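Long-range contact in xyloglucan-specific endo-beta-1,4-glucanase BoGH5A (Bacteroides ovatus, PDB 3ZMR), which cleaves the beta-1,4-linked glucan backbone of xyloglucan internally, with retention of configuration, releasing xyloglucan oligosaccharides: residues I305-N310 against F332-Y337. Numbering follows the deposited sequence.
Sequences IVQAYN and FLECHY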
loop_
_atom_site.group_PDB
_atom_site.type_symbol
_atom_site.label_atom_id
_atom_site.label_comp_id
_atom_site.label_asym_id
_atom_site.label_seq_id
_atom_site.Cartn_x
_atom_site.Cartn_y
_atom_site.Cartn_z
ATOM N N ILE A 305 3.476 4.009 -3.423
ATOM C CA ILE A 305 2.943 2.683 -3.212
ATOM C C ILE A 305 1.984 2.742 -2.021
ATOM O O ILE A 305 2.381 3.145 -0.912
ATOM C CB ILE A 305 4.041 1.663 -2.914
ATOM C CG1 ILE A 305 5.101 1.632 -3.995
ATOM C CG2 ILE A 305 3.441 0.279 -2.694
ATOM C CD1 ILE A 305 6.401 1.020 -3.540
ATOM N N VAL A 306 0.719 2.381 -2.250
ATOM C CA VAL A 306 -0.312 2.394 -1.245
ATOM C C VAL A 306 -0.810 0.978 -0.998
ATOM O O VAL A 306 -0.685 0.100 -1.860
ATOM C CB VAL A 306 -1.464 3.372 -1.627
ATOM C CG1 VAL A 306 -0.950 4.812 -1.624
ATOM C CG2 VAL A 306 -2.143 2.980 -2.938
ATOM N N GLN A 307 -1.326 0.730 0.215
ATOM C CA GLN A 307 -1.558 -0.631 0.670
ATOM C C GLN A 307 -3.023 -1.013 0.759
ATOM O O GLN A 307 -3.889 -0.194 1.120
ATOM C CB GLN A 307 -0.957 -0.808 2.061
ATOM C CG GLN A 307 0.561 -0.754 2.105
ATOM C CD GLN A 307 1.110 0.588 1.692
ATOM O OE1 GLN A 307 0.686 1.654 2.198
ATOM N NE2 GLN A 307 2.069 0.567 0.781
ATOM N N ALA A 308 -3.295 -2.262 0.424
ATOM C CA ALA A 308 -4.591 -2.867 0.753
ATOM C C ALA A 308 -4.746 -3.002 2.272
ATOM O O ALA A 308 -3.758 -2.977 3.011
ATOM C CB ALA A 308 -4.708 -4.216 0.096
ATOM N N TYR A 309 -5.988 -3.132 2.713
ATOM C CA TYR A 309 -6.290 -3.337 4.125
ATOM C C TYR A 309 -5.591 -4.644 4.552
ATOM O O TYR A 309 -5.754 -5.664 3.897
ATOM C CB TYR A 309 -7.796 -3.407 4.351
ATOM C CG TYR A 309 -8.179 -3.309 5.817
ATOM C CD1 TYR A 309 -8.159 -4.431 6.639
ATOM C CD2 TYR A 309 -8.541 -2.091 6.388
ATOM C CE1 TYR A 309 -8.474 -4.335 7.986
ATOM C CE2 TYR A 309 -8.889 -1.993 7.735
ATOM C CZ TYR A 309 -8.840 -3.118 8.527
ATOM O OH TYR A 309 -9.186 -2.980 9.853
ATOM N N ASN A 310 -4.810 -4.594 5.649
ATOM C CA ASN A 310 -4.069 -5.789 6.103
ATOM C C ASN A 310 -3.037 -6.269 5.054
ATOM O O ASN A 310 -2.542 -7.394 5.155
ATOM C CB ASN A 310 -5.016 -6.992 6.378
ATOM C CG ASN A 310 -5.692 -6.979 7.750
ATOM O OD1 ASN A 310 -5.535 -6.084 8.577
ATOM N ND2 ASN A 310 -6.470 -8.011 7.977
ATOM N N PHE A 332 1.285 2.623 -7.285
ATOM C CA PHE A 332 1.223 1.152 -7.190
ATOM C C PHE A 332 0.311 0.742 -6.022
ATOM O O PHE A 332 0.278 1.439 -4.995
ATOM C CB PHE A 332 2.578 0.559 -6.776
ATOM C CG PHE A 332 3.659 0.550 -7.826
ATOM C CD1 PHE A 332 4.339 1.704 -8.206
ATOM C CD2 PHE A 332 4.098 -0.668 -8.339
ATOM C CE1 PHE A 332 5.389 1.646 -9.135
ATOM C CE2 PHE A 332 5.130 -0.741 -9.258
ATOM C CZ PHE A 332 5.792 0.411 -9.666
ATOM N N LEU A 333 -0.297 -0.437 -6.136
ATOM C CA LEU A 333 -0.916 -1.133 -5.001
ATOM C C LEU A 333 0.090 -2.126 -4.422
ATOM O O LEU A 333 0.857 -2.765 -5.170
ATOM C CB LEU A 333 -2.141 -1.930 -5.478
ATOM C CG LEU A 333 -2.796 -2.876 -4.468
ATOM C CD1 LEU A 333 -3.439 -2.091 -3.342
ATOM C CD2 LEU A 333 -3.866 -3.683 -5.158
ATOM N N GLU A 334 0.064 -2.279 -3.088
ATOM C CA GLU A 334 0.850 -3.297 -2.377
ATOM C C GLU A 334 -0.059 -4.254 -1.600
ATOM O O GLU A 334 -0.911 -3.829 -0.827
ATOM C CB GLU A 334 1.842 -2.649 -1.410
ATOM C CG GLU A 334 2.636 -3.640 -0.569
ATOM C CD GLU A 334 3.687 -3.009 0.303
ATOM O OE1 GLU A 334 3.677 -1.747 0.468
ATOM O OE2 GLU A 334 4.532 -3.787 0.848
ATOM N N CYS A 335 0.197 -5.549 -1.805
ATOM C CA CYS A 335 -0.316 -6.630 -0.985
ATOM C C CYS A 335 0.863 -7.467 -0.507
ATOM O O CYS A 335 1.960 -7.411 -1.085
ATOM C CB CYS A 335 -1.265 -7.537 -1.764
ATOM S SG CYS A 335 -2.751 -6.699 -2.395
ATOM N N HIS A 336 0.632 -8.237 0.555
ATOM C CA HIS A 336 1.572 -9.244 1.003
ATOM C C HIS A 336 0.926 -10.596 0.800
ATOM O O HIS A 336 -0.296 -10.692 0.725
ATOM C CB HIS A 336 1.976 -9.009 2.465
ATOM C CG HIS A 336 2.664 -7.708 2.716
ATOM N ND1 HIS A 336 2.904 -7.216 3.976
ATOM C CD2 HIS A 336 3.186 -6.805 1.854
ATOM C CE1 HIS A 336 3.529 -6.055 3.870
ATOM N NE2 HIS A 336 3.695 -5.778 2.594
ATOM N N TYR A 337 1.732 -11.650 0.749
ATOM C CA TYR A 337 1.175 -12.985 0.423
ATOM C C TYR A 337 1.957 -14.054 1.181
ATOM O O TYR A 337 3.121 -14.316 0.887
ATOM C CB TYR A 337 1.210 -13.274 -1.085
ATOM C CG TYR A 337 0.440 -14.522 -1.422
ATOM C CD1 TYR A 337 -0.952 -14.539 -1.400
ATOM C CD2 TYR A 337 1.105 -15.714 -1.683
ATOM C CE1 TYR A 337 -1.646 -15.704 -1.657
ATOM C CE2 TYR A 337 0.427 -16.882 -1.955
ATOM C CZ TYR A 337 -0.962 -16.869 -1.945
ATOM O OH TYR A 337 -1.666 -18.024 -2.207
#
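I305 meets F332 and E334 with its two branches: CG1 packs against F332 CB, while chi1 of -56° sets CG1 beside the backbone N and leaves CG2 anti to it, where CG2 lies 3.6 Å from E334 CB. I305 and F332 both also touch I392 on the next strand. Farther along, beside L333, A308 CB sits 4.0 Å from C335 SG and is also near L333 CD1; helix 313-319 packs against A308 and C335 there.

Alongside these contacts runs a parallel ladder. V306 bonds on both sides of L333: its N gives a nearly straight bond to F332 O (2.9 Å), and its O accepts E334 N. E334 in turn brackets Q307, its N on V306 O and its O accepting A308 N at 3.1 Å.

The polar edge belongs to Q307 and E334, which run alongside each other from neighbouring strands. Q307 bends at chi2 (64°), bringing NE2 to within 2.8 Å of E334 OE1 on its anti side, with the amide and carboxylate planes turned 81° apart. The same NE2 reaches I305 O weakly, and Q307 OE1 bonds to T260. The other carboxylate oxygen, E334 OE2, takes H336 NE2 (2.8 Å) from above the carboxylate plane and forms a salt bridge with R172. Replacing E334 by a glutamine would probably cost R172 this countercharge and weaken the hold on the H336 ring.

H336 ND1 in turn bonds to E262, the probable proton donor, and H336 touches bound glucose units, making E334 a second-shell residue behind the substrate pocket. The pairing itself joins neighbouring strands of a beta-alpha-beta unit in the eight-stranded TIM barrel of family 5 glycoside hydrolases.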